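Local coordinates for protein 2-hydroxyisobutyryl-CoA mutase large subunit (Aquincola tertiaricarbonis, PDB 4R3U) that isomerizes 2-hydroxyisobutyryl-CoA and (S)-3-hydroxybutyryl-CoA as the substrate-binding large subunit of a cobalamin-dependent mutase, at residues T238-N243 / Y247-I252; T277-V282 / E326-R331. All coordinates share one frame; numbering follows the deposited sequence.

Contact 1: T238-N243 / Y247-I252. With 3HC (3-hydroxybutanoyl-coenzyme A), chain E.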
loop_
_atom_site.group_PDB
_atom_site.type_symbol
_atom_site.label_atom_id
_atom_site.label_comp_id
_atom_site.label_asym_id
_atom_site.label_seq_id
_atom_site.Cartn_x
_atom_site.Cartn_y
_atom_site.Cartn_z
ATOM N N THR A 238 23.980 -3.113 -31.872
ATOM C CA THR A 238 25.377 -3.381 -32.284
ATOM C C THR A 238 26.340 -2.241 -31.953
ATOM O O THR A 238 27.451 -2.516 -31.514
ATOM C CB THR A 238 25.473 -3.793 -33.745
ATOM O OG1 THR A 238 25.022 -2.716 -34.572
ATOM C CG2 THR A 238 24.681 -5.056 -34.043
ATOM N N TYR A 239 25.923 -0.970 -32.160
ATOM C CA TYR A 239 26.753 0.201 -31.857
ATOM C C TYR A 239 27.075 0.243 -30.339
ATOM O O TYR A 239 28.249 0.367 -29.960
ATOM C CB TYR A 239 26.080 1.524 -32.326
ATOM C CG TYR A 239 26.799 2.762 -31.823
ATOM C CD1 TYR A 239 27.911 3.265 -32.491
ATOM C CD2 TYR A 239 26.432 3.369 -30.620
ATOM C CE1 TYR A 239 28.633 4.347 -31.984
ATOM C CE2 TYR A 239 27.161 4.437 -30.092
ATOM C CZ TYR A 239 28.246 4.938 -30.790
ATOM O OH TYR A 239 28.957 6.007 -30.291
ATOM N N SER A 240 26.019 0.191 -29.499
ATOM C CA SER A 240 26.123 0.211 -28.041
ATOM C C SER A 240 27.026 -0.892 -27.497
ATOM O O SER A 240 27.814 -0.624 -26.592
ATOM C CB SER A 240 24.746 0.099 -27.401
ATOM O OG SER A 240 24.019 1.297 -27.587
ATOM N N ALA A 241 26.917 -2.125 -28.050
ATOM C CA ALA A 241 27.714 -3.281 -27.635
ATOM C C ALA A 241 29.201 -3.022 -27.832
ATOM O O ALA A 241 30.008 -3.359 -26.961
ATOM C CB ALA A 241 27.292 -4.517 -28.409
ATOM N N LYS A 242 29.554 -2.366 -28.939
ATOM C CA LYS A 242 30.936 -2.066 -29.294
ATOM C C LYS A 242 31.451 -0.702 -28.781
ATOM O O LYS A 242 32.663 -0.533 -28.680
ATOM C CB LYS A 242 31.132 -2.192 -30.830
ATOM C CG LYS A 242 30.988 -3.614 -31.399
ATOM C CD LYS A 242 32.357 -4.287 -31.572
ATOM C CE LYS A 242 32.355 -5.402 -32.594
ATOM N NZ LYS A 242 33.735 -5.852 -32.928
ATOM N N ASN A 243 30.559 0.262 -28.455
ATOM C CA ASN A 243 30.969 1.617 -28.046
ATOM C C ASN A 243 30.505 2.110 -26.679
ATOM O O ASN A 243 31.102 3.055 -26.150
ATOM C CB ASN A 243 30.582 2.636 -29.124
ATOM C CG ASN A 243 31.286 2.422 -30.437
ATOM O OD1 ASN A 243 32.408 2.921 -30.663
ATOM N ND2 ASN A 243 30.644 1.668 -31.325
ATOM N N TYR A 247 25.835 1.220 -21.164
ATOM C CA TYR A 247 24.551 1.616 -21.751
ATOM C C TYR A 247 23.621 0.441 -22.111
ATOM O O TYR A 247 24.083 -0.593 -22.610
ATOM C CB TYR A 247 24.766 2.529 -22.971
ATOM C CG TYR A 247 23.611 3.462 -23.227
ATOM C CD1 TYR A 247 23.539 4.699 -22.599
ATOM C CD2 TYR A 247 22.580 3.109 -24.095
ATOM C CE1 TYR A 247 22.478 5.570 -22.836
ATOM C CE2 TYR A 247 21.507 3.968 -24.332
ATOM C CZ TYR A 247 21.459 5.197 -23.698
ATOM O OH TYR A 247 20.404 6.045 -23.932
ATOM N N ASN A 248 22.306 0.638 -21.873
ATOM C CA ASN A 248 21.235 -0.307 -22.179
ATOM C C ASN A 248 20.560 0.149 -23.481
ATOM O O ASN A 248 19.815 1.126 -23.458
ATOM C CB ASN A 248 20.253 -0.382 -21.016
ATOM C CG ASN A 248 20.918 -0.761 -19.726
ATOM O OD1 ASN A 248 21.426 -1.863 -19.588
ATOM N ND2 ASN A 248 20.959 0.154 -18.766
ATOM N N PRO A 249 20.887 -0.482 -24.646
ATOM C CA PRO A 249 20.345 0.014 -25.927
ATOM C C PRO A 249 18.839 -0.166 -26.166
ATOM O O PRO A 249 18.327 0.379 -27.141
ATOM C CB PRO A 249 21.172 -0.750 -26.980
ATOM C CG PRO A 249 21.551 -1.998 -26.307
ATOM C CD PRO A 249 21.792 -1.639 -24.865
ATOM N N ILE A 250 18.154 -0.948 -25.341
ATOM C CA ILE A 250 16.735 -1.257 -25.515
ATOM C C ILE A 250 16.147 -1.703 -24.192
ATOM O O ILE A 250 16.839 -2.210 -23.319
ATOM C CB ILE A 250 16.589 -2.389 -26.587
ATOM C CG1 ILE A 250 15.117 -2.596 -27.033
ATOM C CG2 ILE A 250 17.271 -3.731 -26.127
ATOM C CD1 ILE A 250 14.909 -3.548 -28.244
ATOM N N ASN A 251 14.855 -1.544 -24.088
ATOM C CA ASN A 251 13.970 -2.032 -23.074
ATOM C C ASN A 251 12.898 -2.679 -23.916
ATOM O O ASN A 251 12.073 -1.959 -24.520
ATOM C CB ASN A 251 13.366 -0.893 -22.242
ATOM C CG ASN A 251 14.055 -0.647 -20.934
ATOM O OD1 ASN A 251 15.134 -1.160 -20.616
ATOM N ND2 ASN A 251 13.457 0.174 -20.154
ATOM N N ILE A 252 12.991 -4.034 -24.070
ATOM C CA ILE A 252 11.997 -4.860 -24.766
ATOM C C ILE A 252 10.798 -4.799 -23.811
ATOM O O ILE A 252 10.895 -5.241 -22.668
ATOM C CB ILE A 252 12.518 -6.290 -25.064
ATOM C CG1 ILE A 252 13.868 -6.232 -25.806
ATOM C CG2 ILE A 252 11.491 -7.091 -25.871
ATOM C CD1 ILE A 252 14.798 -7.435 -25.639
HETATM N N1A 3HC E . 25.036 -5.741 -6.287
HETATM C C2A 3HC E . 26.181 -5.216 -7.066
HETATM N N3A 3HC E . 25.751 -4.343 -8.166
HETATM C C4A 3HC E . 24.442 -4.073 -8.389
HETATM C C5A 3HC E . 23.462 -4.604 -7.627
HETATM C C6A 3HC E . 23.765 -5.439 -6.608
HETATM N N6A 3HC E . 22.755 -5.935 -5.894
HETATM N N7A 3HC E . 22.301 -4.137 -8.094
HETATM C C8A 3HC E . 22.557 -3.329 -9.118
HETATM N N9A 3HC E . 23.871 -3.313 -9.320
HETATM C C1B 3HC E . 24.659 -2.565 -10.346
HETATM C C2B 3HC E . 24.359 -3.022 -11.759
HETATM O O2B 3HC E . 25.175 -4.134 -12.139
HETATM C C3B 3HC E . 24.678 -1.776 -12.569
HETATM O O3B 3HC E . 26.103 -1.664 -12.805
HETATM P P3B 3HC E . 26.737 -1.273 -14.238
HETATM O O7A 3HC E . 26.181 0.071 -14.494
HETATM O O8A 3HC E . 28.190 -1.295 -13.940
HETATM O O9A 3HC E . 26.249 -2.363 -15.112
HETATM C C4B 3HC E . 24.260 -0.637 -11.646
HETATM O O4B 3HC E . 24.289 -1.168 -10.286
HETATM C C5B 3HC E . 22.870 -0.096 -12.024
HETATM O O5B 3HC E . 21.848 -1.044 -11.643
HETATM P P1A 3HC E . 20.860 -1.785 -12.705
HETATM O O1A 3HC E . 21.477 -1.878 -14.056
HETATM O O2A 3HC E . 20.360 -3.021 -12.079
HETATM O O3A 3HC E . 19.640 -0.687 -12.641
HETATM P P2A 3HC E . 19.348 0.529 -13.678
HETATM O O4A 3HC E . 18.184 1.274 -13.175
HETATM O O5A 3HC E . 20.587 1.277 -14.002
HETATM O O6A 3HC E . 18.943 -0.288 -14.970
HETATM C CBP 3HC E . 17.497 -1.306 -16.627
HETATM C CCP 3HC E . 17.725 -1.038 -15.124
HETATM C CDP 3HC E . 18.607 -2.265 -17.075
HETATM C CEP 3HC E . 16.154 -2.020 -16.818
HETATM C CAP 3HC E . 17.569 0.020 -17.458
HETATM O OAP 3HC E . 17.494 -0.171 -18.888
HETATM C C9P 3HC E . 16.669 1.194 -16.977
HETATM O O9P 3HC E . 17.062 1.991 -16.124
HETATM N N8P 3HC E . 15.495 1.339 -17.613
HETATM C C7P 3HC E . 14.592 2.451 -17.295
HETATM C C6P 3HC E . 13.471 2.530 -18.321
HETATM C C5P 3HC E . 12.442 3.611 -17.976
HETATM O O5P 3HC E . 12.480 4.256 -16.924
HETATM N N4P 3HC E . 11.517 3.774 -18.928
HETATM C C3P 3HC E . 10.429 4.733 -18.801
HETATM C C2P 3HC E . 9.303 4.263 -19.682
HETATM S S1P 3HC E . 7.840 5.333 -19.535
HETATM C C1 3HC E . 6.811 4.477 -20.738
HETATM O O1 3HC E . 7.228 4.051 -21.814
HETATM C C2 3HC E . 5.354 4.202 -20.324
HETATM C C3 3HC E . 4.466 5.441 -20.459
HETATM O O3 3HC E . 5.008 6.498 -19.674
HETATM C C4 3HC E . 4.330 5.877 -21.926
#
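Y247 starts the approach to helix 226-243: its CD2 lies 4.2 Å from S240 OG, which comes at the ring obliquely. With CG anti to the backbone N (chi1 -153°), the ring is carried to the helix side of the strand, where L187 of helix 183-196 also touches it and its side chain runs close to V208. N248 turns the other way, toward the pantetheine arm of 3-hydroxybutanoyl-CoA (3HC). N248 CB rests 3.5 Å from the hydroxyl 3HC OAP. N248 CG lies 3.8 Å from the methyl 3HC CDP. The amide's OD1 accepts hydrogen bonds from R295 and R339, and ND2 makes a weak one to the carbonyl of G206. These partners fix the amide's rotation, and R295 itself reaches on to the ligand. P249 brings the chain back to the helix. Its CB packs 3.7 Å from S240 CB and 3.6 Å from S240 OG; the hydroxyl is hydrogen-bonded to the I236 carbonyl one turn back, and toward P249 it makes only van der Waals contact. I250 then leans on V233 and I237 of the same helix. N251 faces the ligand again, with N251 CG 4.0 Å from 3HC OAP. N251 CG is also 4.1 Å from the amide nitrogen 3HC N8P. An alanine in place of N251 would remove the amide and would probably leave a gap beside OAP and N8P of the pantetheine arm. I252 resumes strand pairing, its backbone bonded to A297 and F299. Helix 226-243 and the strand after it thus form the helix-to-strand half of a beta-alpha-beta crossover in a TIM barrel, whose interior, as in methylmalonyl-CoA mutase relatives, receives the CoA thioester.

Contact 2: T277-V282 / E326-R331; sequences TYVNEV and ERFGAR
V279 sets a methyl squarely over the phenyl ring of F328, joining two neighbouring outer helices of the TIM barrel, 264-283 and 306-327, near the C-terminal end of the second. The contact is a CH-pi interaction: CG1 of V279 sits 3.5 Å from the centroid of the F328 ring, only 9° off the ring normal. CG1 is anti to the backbone N of the valine (chi1 179°), which sends this branch rather than CG2 onto the ring. N280, one residue further along the helix, meets the same ring at its rim. Its OD1 lies near the ring plane, 3.4 Å from F328 CE1, so the carbonyl oxygen faces the slightly positive ring hydrogens, and the amide plane stands 68° from that of the ring. The other face is covered from within the second segment, where R327 CD rides 3.6 Å above the F328 ring plane, offset toward the rim. The phenyl is therefore sandwiched between a valine methyl and the aliphatic part of an arginine, and I276 of helix 264-283 touches both F328 and R327. Beyond the ring, the chain turns at G329, whose phi is positive. A330 is tied back by a backbone bond to M324, and the amide N of R331 is hydrogen-bonded to D290 OD2.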
loop_
_atom_site.group_PDB
_atom_site.type_symbol
_atom_site.label_atom_id
_atom_site.label_comp_id
_atom_site.label_asym_id
_atom_site.label_seq_id
_atom_site.Cartn_x
_atom_site.Cartn_y
_atom_site.Cartn_z
ATOM N N THR A 277 12.940 -12.220 -32.039
ATOM C CA THR A 277 13.082 -11.529 -33.324
ATOM C C THR A 277 14.354 -10.677 -33.333
ATOM O O THR A 277 15.135 -10.763 -34.284
ATOM C CB THR A 277 11.816 -10.725 -33.605
ATOM O OG1 THR A 277 10.693 -11.556 -33.348
ATOM C CG2 THR A 277 11.746 -10.191 -35.021
ATOM N N TYR A 278 14.572 -9.897 -32.261
ATOM C CA TYR A 278 15.715 -9.000 -32.067
ATOM C C TYR A 278 17.041 -9.730 -32.008
ATOM O O TYR A 278 17.983 -9.317 -32.686
ATOM C CB TYR A 278 15.509 -8.106 -30.817
ATOM C CG TYR A 278 14.457 -7.012 -30.964
ATOM C CD1 TYR A 278 14.383 -6.233 -32.124
ATOM C CD2 TYR A 278 13.598 -6.697 -29.912
ATOM C CE1 TYR A 278 13.446 -5.210 -32.251
ATOM C CE2 TYR A 278 12.645 -5.681 -30.032
ATOM C CZ TYR A 278 12.590 -4.923 -31.196
ATOM O OH TYR A 278 11.683 -3.899 -31.346
ATOM N N VAL A 279 17.116 -10.819 -31.231
ATOM C CA VAL A 279 18.321 -11.633 -31.069
ATOM C C VAL A 279 18.734 -12.245 -32.397
ATOM O O VAL A 279 19.930 -12.237 -32.737
ATOM C CB VAL A 279 18.176 -12.704 -29.954
ATOM C CG1 VAL A 279 19.450 -13.552 -29.833
ATOM C CG2 VAL A 279 17.843 -12.054 -28.617
ATOM N N ASN A 280 17.740 -12.739 -33.165
ATOM C CA ASN A 280 17.958 -13.317 -34.501
ATOM C C ASN A 280 18.530 -12.274 -35.474
ATOM O O ASN A 280 19.473 -12.575 -36.205
ATOM C CB ASN A 280 16.664 -13.912 -35.054
ATOM C CG ASN A 280 16.202 -15.189 -34.380
ATOM O OD1 ASN A 280 16.991 -16.030 -33.950
ATOM N ND2 ASN A 280 14.900 -15.396 -34.335
ATOM N N GLU A 281 17.984 -11.043 -35.447
ATOM C CA GLU A 281 18.424 -9.936 -36.289
ATOM C C GLU A 281 19.842 -9.490 -35.987
ATOM O O GLU A 281 20.589 -9.198 -36.923
ATOM C CB GLU A 281 17.445 -8.747 -36.192
ATOM C CG GLU A 281 16.433 -8.654 -37.319
ATOM C CD GLU A 281 16.777 -9.319 -38.629
ATOM O OE1 GLU A 281 16.433 -10.512 -38.790
ATOM O OE2 GLU A 281 17.403 -8.657 -39.484
ATOM N N VAL A 282 20.200 -9.408 -34.683
ATOM C CA VAL A 282 21.540 -9.013 -34.227
ATOM C C VAL A 282 22.569 -10.118 -34.526
ATOM O O VAL A 282 23.619 -9.814 -35.071
ATOM C CB VAL A 282 21.582 -8.532 -32.748
ATOM C CG1 VAL A 282 22.979 -8.046 -32.372
ATOM C CG2 VAL A 282 20.557 -7.424 -32.493
ATOM N N GLU A 326 19.222 -22.301 -23.902
ATOM C CA GLU A 326 18.816 -23.405 -24.771
ATOM C C GLU A 326 18.629 -23.071 -26.222
ATOM O O GLU A 326 19.110 -23.829 -27.076
ATOM C CB GLU A 326 17.615 -24.181 -24.208
ATOM C CG GLU A 326 17.821 -24.766 -22.810
ATOM C CD GLU A 326 18.913 -25.793 -22.539
ATOM O OE1 GLU A 326 19.208 -26.616 -23.438
ATOM O OE2 GLU A 326 19.415 -25.825 -21.391
ATOM N N ARG A 327 17.947 -21.950 -26.522
ATOM C CA ARG A 327 17.667 -21.554 -27.899
ATOM C C ARG A 327 18.802 -20.744 -28.543
ATOM O O ARG A 327 19.060 -20.907 -29.730
ATOM C CB ARG A 327 16.325 -20.801 -27.967
ATOM C CG ARG A 327 15.824 -20.529 -29.384
ATOM C CD ARG A 327 14.904 -19.326 -29.421
ATOM N NE ARG A 327 14.453 -19.081 -30.783
ATOM C CZ ARG A 327 13.228 -19.357 -31.212
ATOM N NH1 ARG A 327 12.899 -19.140 -32.469
ATOM N NH2 ARG A 327 12.297 -19.770 -30.361
ATOM N N PHE A 328 19.443 -19.848 -27.794
ATOM C CA PHE A 328 20.487 -19.045 -28.409
ATOM C C PHE A 328 21.907 -19.536 -28.180
ATOM O O PHE A 328 22.827 -19.089 -28.872
ATOM C CB PHE A 328 20.280 -17.539 -28.151
ATOM C CG PHE A 328 18.981 -17.035 -28.751
ATOM C CD1 PHE A 328 18.776 -17.045 -30.134
ATOM C CD2 PHE A 328 17.946 -16.594 -27.936
ATOM C CE1 PHE A 328 17.563 -16.599 -30.687
ATOM C CE2 PHE A 328 16.736 -16.134 -28.489
ATOM C CZ PHE A 328 16.556 -16.135 -29.856
ATOM N N GLY A 329 22.061 -20.500 -27.263
ATOM C CA GLY A 329 23.343 -21.085 -26.913
ATOM C C GLY A 329 24.272 -20.130 -26.195
ATOM O O GLY A 329 25.489 -20.194 -26.370
ATOM N N ALA A 330 23.720 -19.245 -25.382
ATOM C CA ALA A 330 24.518 -18.281 -24.621
ATOM C C ALA A 330 25.377 -19.027 -23.598
ATOM O O ALA A 330 24.950 -20.063 -23.068
ATOM C CB ALA A 330 23.610 -17.273 -23.918
ATOM N N ARG A 331 26.619 -18.549 -23.390
ATOM C CA ARG A 331 27.554 -19.155 -22.443
ATOM C C ARG A 331 27.920 -18.224 -21.278
ATOM O O ARG A 331 28.414 -18.703 -20.255
ATOM C CB ARG A 331 28.782 -19.709 -23.172
ATOM C CG ARG A 331 28.385 -20.634 -24.297
ATOM C CD ARG A 331 29.494 -21.456 -24.845
ATOM N NE ARG A 331 29.057 -22.312 -25.941
ATOM C CZ ARG A 331 28.218 -23.344 -25.832
ATOM N NH1 ARG A 331 27.695 -23.665 -24.651
ATOM N NH2 ARG A 331 27.927 -24.086 -26.892
#

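In the fold
The two contacts follow one another along the chain, with centres 15 Å apart, and helix 264-283 bridges them. Adjacent sides of it serve both: V279 and N280 meet F328 in contact 2, while Y278 and V282 turn to contact 1. There Y278 CE2 packs 3.6 Å from I250 CD1, and V282 CG1 lies 3.8 Å from T238 CG2 of the neighbouring helix. Contact 1 borders the substrate directly through N248 and N251. Contact 2 lies further out, in the helical layer of the barrel, its V279 side chain about 11 Å from that of the substrate-binding R295. Packing thus runs from the pocket wall through helices 226-243 and 264-283 to the end of helix 306-327, side by side round the barrel.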